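Long-range contact in uncharacterized protein McrA (Streptomyces coelicolor, PDB 5ZMO), which binds phosphorothioated DNA through its sulfur-binding domain and is probably a type IV restriction endonuclease with an HNH nuclease domain: residues A40-R54 with L109-Y123. Sequence-based numbering, arbitrary orientation.
Sequences AVARAPRLQPWSTTR and LNAVDPSAGLREDDY. With PO4 (phosphate ion), chain D.
R46 lies across the ring of Y123 at one end of a short antiparallel beta pairing, in which strand 47-49 runs beside 115-117, the middle strand of a small three-stranded sheet in the sulfur-binding domain. From its base outward, the R46 side chain first sets CB over the centre of the Y123 ring in a CH-pi contact, 3.7 Å from the centroid; CG and CD pass on toward CB of Y123 and the carbonyl of L118. With CG anti to the backbone N (chi1 175°) the chain starts out extended, then bends at chi3 (73°), which lets NH2 turn back to bond L118 O at 2.9 Å, within both the guanidinium and the carbonyl plane. NE points to a phosphate ion, O1, through a long, weak bond, while CB of E120 and CG of L47 cover opposite faces of the guanidinium. A methionine in place of R46 would probably leave L118 O without its side-chain donor and the phosphate without that weak bond. At the far edge of the same ring, Y123 OH donates a very short bond to A44 O.

Along the strands, Q48 and A116 form the hydrogen-bonded pair, and a water donates to both A116 O and T53 OG1. Helix 50-63 begins beyond P49. L109 comes up over one face of the W50 indole at about a right angle, its CD1 in a CH-pi contact 3.9 Å from the centroid of the six-membered ring; F78 meets W50 edge-to-face. The carboxylate of D113 grips S51 twice, OD1 taking the backbone N and OD2 the hydroxyl, both on their syn sides. N110 OD1 receives W50 NE1 at 2.8 Å in the indole plane, plus a weak, bent bond from R54 NH1 at 3.0 Å.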
# COMPACT_ATOMS: atom_id res chain seq x y z
N ALA A 40 -1.06 10.49 -0.66
CA ALA A 40 -1.97 11.41 0.05
C ALA A 40 -1.26 12.75 0.27
O ALA A 40 -1.81 13.82 0.07
CB ALA A 40 -2.38 10.81 1.35
N VAL A 41 -0.03 12.68 0.72
CA VAL A 41 0.80 13.84 0.93
C VAL A 41 0.99 14.66 -0.35
O VAL A 41 1.01 15.90 -0.28
CB VAL A 41 2.14 13.39 1.62
CG1 VAL A 41 3.26 14.44 1.49
CG2 VAL A 41 1.81 13.06 3.08
N ALA A 42 1.11 14.04 -1.52
CA ALA A 42 1.18 14.78 -2.77
C ALA A 42 -0.24 15.22 -3.26
O ALA A 42 -0.32 15.76 -4.33
CB ALA A 42 1.86 13.99 -3.84
N ARG A 43 -1.31 14.89 -2.53
CA ARG A 43 -2.71 15.25 -2.90
C ARG A 43 -3.11 14.62 -4.19
O ARG A 43 -3.90 15.19 -4.98
CB ARG A 43 -2.90 16.77 -3.03
CG ARG A 43 -2.22 17.61 -1.99
CD ARG A 43 -2.96 17.51 -0.71
NE ARG A 43 -2.17 18.10 0.36
CZ ARG A 43 -2.66 18.53 1.51
NH1 ARG A 43 -1.82 19.03 2.41
NH2 ARG A 43 -3.98 18.50 1.76
N ALA A 44 -2.59 13.44 -4.46
CA ALA A 44 -3.10 12.72 -5.59
C ALA A 44 -4.51 12.27 -5.22
O ALA A 44 -4.86 12.21 -4.02
CB ALA A 44 -2.21 11.54 -5.97
N PRO A 45 -5.32 11.88 -6.23
CA PRO A 45 -6.67 11.44 -5.91
C PRO A 45 -6.63 10.28 -4.95
O PRO A 45 -5.74 9.42 -5.05
CB PRO A 45 -7.22 11.00 -7.29
CG PRO A 45 -6.44 11.84 -8.29
CD PRO A 45 -5.06 11.82 -7.68
N ARG A 46 -7.59 10.22 -4.04
CA ARG A 46 -7.63 9.11 -3.04
C ARG A 46 -7.84 7.73 -3.67
O ARG A 46 -7.15 6.78 -3.28
CB ARG A 46 -8.73 9.34 -2.03
CG ARG A 46 -8.95 8.22 -1.03
CD ARG A 46 -9.96 8.60 0.09
NE ARG A 46 -11.30 8.62 -0.47
CZ ARG A 46 -12.13 7.57 -0.59
NH1 ARG A 46 -13.34 7.77 -1.13
NH2 ARG A 46 -11.84 6.35 -0.14
N LEU A 47 -8.81 7.64 -4.57
CA LEU A 47 -9.07 6.40 -5.33
C LEU A 47 -8.37 6.49 -6.66
O LEU A 47 -8.48 7.49 -7.41
CB LEU A 47 -10.57 6.18 -5.48
CG LEU A 47 -11.31 6.03 -4.13
CD1 LEU A 47 -12.81 5.92 -4.48
CD2 LEU A 47 -10.83 4.86 -3.29
N GLN A 48 -7.56 5.47 -6.95
CA GLN A 48 -6.79 5.43 -8.18
C GLN A 48 -7.00 4.10 -8.81
O GLN A 48 -7.09 3.11 -8.11
CB GLN A 48 -5.31 5.64 -7.86
CG GLN A 48 -5.05 7.04 -7.26
CD GLN A 48 -3.63 7.52 -7.46
OE1 GLN A 48 -3.24 7.90 -8.57
NE2 GLN A 48 -2.84 7.57 -6.37
N PRO A 49 -7.08 4.06 -10.15
CA PRO A 49 -7.29 2.74 -10.79
C PRO A 49 -6.18 1.67 -10.49
O PRO A 49 -5.00 1.99 -10.31
CB PRO A 49 -7.30 3.06 -12.27
CG PRO A 49 -7.47 4.58 -12.41
CD PRO A 49 -6.92 5.15 -11.14
N TRP A 50 -6.60 0.39 -10.45
CA TRP A 50 -5.62 -0.69 -10.46
C TRP A 50 -4.46 -0.51 -11.44
O TRP A 50 -3.29 -0.69 -11.05
CB TRP A 50 -6.30 -2.03 -10.71
CG TRP A 50 -5.47 -3.10 -11.19
CD1 TRP A 50 -5.46 -3.67 -12.46
CD2 TRP A 50 -4.39 -3.74 -10.47
NE1 TRP A 50 -4.50 -4.63 -12.53
CE2 TRP A 50 -3.85 -4.73 -11.32
CE3 TRP A 50 -3.91 -3.64 -9.16
CZ2 TRP A 50 -2.80 -5.56 -10.93
CZ3 TRP A 50 -2.80 -4.46 -8.77
CH2 TRP A 50 -2.27 -5.40 -9.67
N SER A 51 -4.76 -0.18 -12.69
CA SER A 51 -3.73 -0.05 -13.69
C SER A 51 -2.69 1.03 -13.32
O SER A 51 -1.45 0.79 -13.40
CB SER A 51 -4.38 0.18 -15.07
OG SER A 51 -5.13 1.40 -15.04
N THR A 52 -3.15 2.18 -12.81
CA THR A 52 -2.22 3.23 -12.43
C THR A 52 -1.39 2.79 -11.22
O THR A 52 -0.21 3.04 -11.16
CB THR A 52 -2.99 4.46 -11.97
OG1 THR A 52 -3.90 4.79 -13.01
CG2 THR A 52 -2.04 5.60 -11.67
N THR A 53 -2.03 2.07 -10.33
CA THR A 53 -1.43 1.73 -9.04
C THR A 53 -0.38 0.64 -9.33
O THR A 53 0.73 0.71 -8.83
CB THR A 53 -2.47 1.21 -8.02
OG1 THR A 53 -3.43 2.23 -7.77
CG2 THR A 53 -1.81 0.79 -6.72
N ARG A 54 -0.78 -0.38 -10.08
CA ARG A 54 0.11 -1.45 -10.56
C ARG A 54 1.35 -0.87 -11.19
O ARG A 54 2.47 -1.22 -10.82
CB ARG A 54 -0.60 -2.36 -11.51
CG ARG A 54 0.25 -3.35 -12.26
CD ARG A 54 -0.54 -3.83 -13.46
NE ARG A 54 -0.61 -2.74 -14.47
CZ ARG A 54 -1.46 -2.73 -15.50
NH1 ARG A 54 -2.37 -3.68 -15.66
NH2 ARG A 54 -1.45 -1.68 -16.32
N LEU A 109 -9.03 -8.22 -12.34
CA LEU A 109 -8.46 -6.87 -11.97
C LEU A 109 -8.15 -6.08 -13.20
O LEU A 109 -8.43 -4.85 -13.28
CB LEU A 109 -7.17 -6.98 -11.10
CG LEU A 109 -7.21 -7.27 -9.64
CD1 LEU A 109 -5.80 -7.46 -9.12
CD2 LEU A 109 -7.92 -6.16 -8.88
N ASN A 110 -7.53 -6.73 -14.19
CA ASN A 110 -7.16 -6.01 -15.41
C ASN A 110 -8.41 -5.58 -16.17
O ASN A 110 -8.49 -4.46 -16.67
CB ASN A 110 -6.18 -6.85 -16.29
CG ASN A 110 -4.71 -6.82 -15.78
OD1 ASN A 110 -4.25 -5.95 -15.01
ND2 ASN A 110 -3.95 -7.77 -16.25
N ALA A 111 -9.38 -6.48 -16.27
CA ALA A 111 -10.62 -6.20 -17.04
C ALA A 111 -11.52 -5.15 -16.42
O ALA A 111 -11.94 -4.24 -17.09
CB ALA A 111 -11.42 -7.49 -17.25
N VAL A 112 -11.76 -5.22 -15.13
CA VAL A 112 -12.67 -4.32 -14.43
C VAL A 112 -11.93 -3.00 -14.17
O VAL A 112 -12.52 -1.92 -14.23
CB VAL A 112 -13.17 -4.96 -13.13
CG1 VAL A 112 -13.91 -3.93 -12.28
CG2 VAL A 112 -14.06 -6.16 -13.46
N ASP A 113 -10.61 -3.10 -13.89
CA ASP A 113 -9.75 -1.96 -13.55
C ASP A 113 -10.37 -1.12 -12.44
O ASP A 113 -10.61 0.09 -12.66
CB ASP A 113 -9.43 -1.09 -14.76
CG ASP A 113 -8.19 -0.26 -14.56
OD1 ASP A 113 -7.51 -0.48 -13.53
OD2 ASP A 113 -7.85 0.58 -15.43
N PRO A 114 -10.71 -1.75 -11.31
CA PRO A 114 -11.33 -1.04 -10.18
C PRO A 114 -10.46 0.01 -9.59
O PRO A 114 -9.23 -0.15 -9.56
CB PRO A 114 -11.52 -2.11 -9.15
CG PRO A 114 -10.40 -3.04 -9.40
CD PRO A 114 -10.30 -3.10 -10.89
N SER A 115 -11.09 1.10 -9.13
CA SER A 115 -10.34 2.08 -8.37
C SER A 115 -10.22 1.70 -6.90
O SER A 115 -11.02 0.98 -6.35
CB SER A 115 -10.89 3.49 -8.60
OG SER A 115 -10.47 3.94 -9.87
N ALA A 116 -9.14 2.12 -6.24
CA ALA A 116 -8.97 1.79 -4.88
C ALA A 116 -8.02 2.77 -4.25
O ALA A 116 -7.31 3.49 -4.96
CB ALA A 116 -8.38 0.41 -4.72
N GLY A 117 -8.05 2.74 -2.92
CA GLY A 117 -7.11 3.52 -2.11
C GLY A 117 -7.51 3.58 -0.66
O GLY A 117 -8.27 2.75 -0.14
N LEU A 118 -6.90 4.53 0.05
CA LEU A 118 -7.12 4.65 1.50
C LEU A 118 -8.62 4.98 1.76
O LEU A 118 -9.30 5.53 0.90
CB LEU A 118 -6.26 5.79 2.08
CG LEU A 118 -4.76 5.51 1.99
CD1 LEU A 118 -4.00 6.78 2.34
CD2 LEU A 118 -4.26 4.39 2.86
N ARG A 119 -9.07 4.61 2.93
CA ARG A 119 -10.36 5.10 3.47
C ARG A 119 -10.40 6.66 3.51
O ARG A 119 -9.37 7.30 3.68
CB ARG A 119 -10.56 4.57 4.84
CG ARG A 119 -10.94 3.09 4.86
CD ARG A 119 -10.34 2.39 6.05
NE ARG A 119 -11.19 2.20 7.23
CZ ARG A 119 -11.32 3.04 8.26
NH1 ARG A 119 -12.10 2.68 9.26
NH2 ARG A 119 -10.74 4.23 8.30
N GLU A 120 -11.59 7.24 3.35
CA GLU A 120 -11.69 8.72 3.28
C GLU A 120 -11.18 9.38 4.55
O GLU A 120 -10.46 10.41 4.48
CB GLU A 120 -13.13 9.23 2.96
CG GLU A 120 -13.14 10.75 2.74
CD GLU A 120 -14.52 11.38 2.55
OE1 GLU A 120 -15.45 10.65 2.09
OE2 GLU A 120 -14.66 12.61 2.89
N ASP A 121 -11.59 8.87 5.69
CA ASP A 121 -11.16 9.45 6.99
C ASP A 121 -9.64 9.41 7.16
O ASP A 121 -9.02 10.37 7.57
CB ASP A 121 -11.87 8.78 8.16
CG ASP A 121 -11.70 7.24 8.23
OD1 ASP A 121 -11.07 6.60 7.36
OD2 ASP A 121 -12.19 6.64 9.23
N ASP A 122 -9.02 8.31 6.76
CA ASP A 122 -7.55 8.22 6.78
C ASP A 122 -6.88 9.18 5.81
O ASP A 122 -5.90 9.84 6.19
CB ASP A 122 -7.09 6.78 6.56
CG ASP A 122 -7.64 5.84 7.57
OD1 ASP A 122 -7.83 6.26 8.76
OD2 ASP A 122 -7.77 4.60 7.25
N TYR A 123 -7.32 9.19 4.55
CA TYR A 123 -6.78 10.09 3.56
C TYR A 123 -6.91 11.55 4.06
O TYR A 123 -5.94 12.36 3.94
CB TYR A 123 -7.53 9.92 2.24
CG TYR A 123 -7.13 10.83 1.13
CD1 TYR A 123 -6.13 10.49 0.28
CD2 TYR A 123 -7.81 12.01 0.89
CE1 TYR A 123 -5.75 11.29 -0.82
CE2 TYR A 123 -7.41 12.87 -0.14
CZ TYR A 123 -6.39 12.51 -1.01
OH TYR A 123 -5.94 13.32 -2.08
P PO4 D . -11.90 13.07 -0.41
O1 PO4 D . -11.98 11.84 -1.33
O2 PO4 D . -13.29 13.11 0.22
O3 PO4 D . -11.51 14.46 -1.04
O4 PO4 D . -10.91 12.76 0.69
O HOH W 1 -5.38 6.41 -1.32
O HOH W 2 -4.37 3.11 -5.37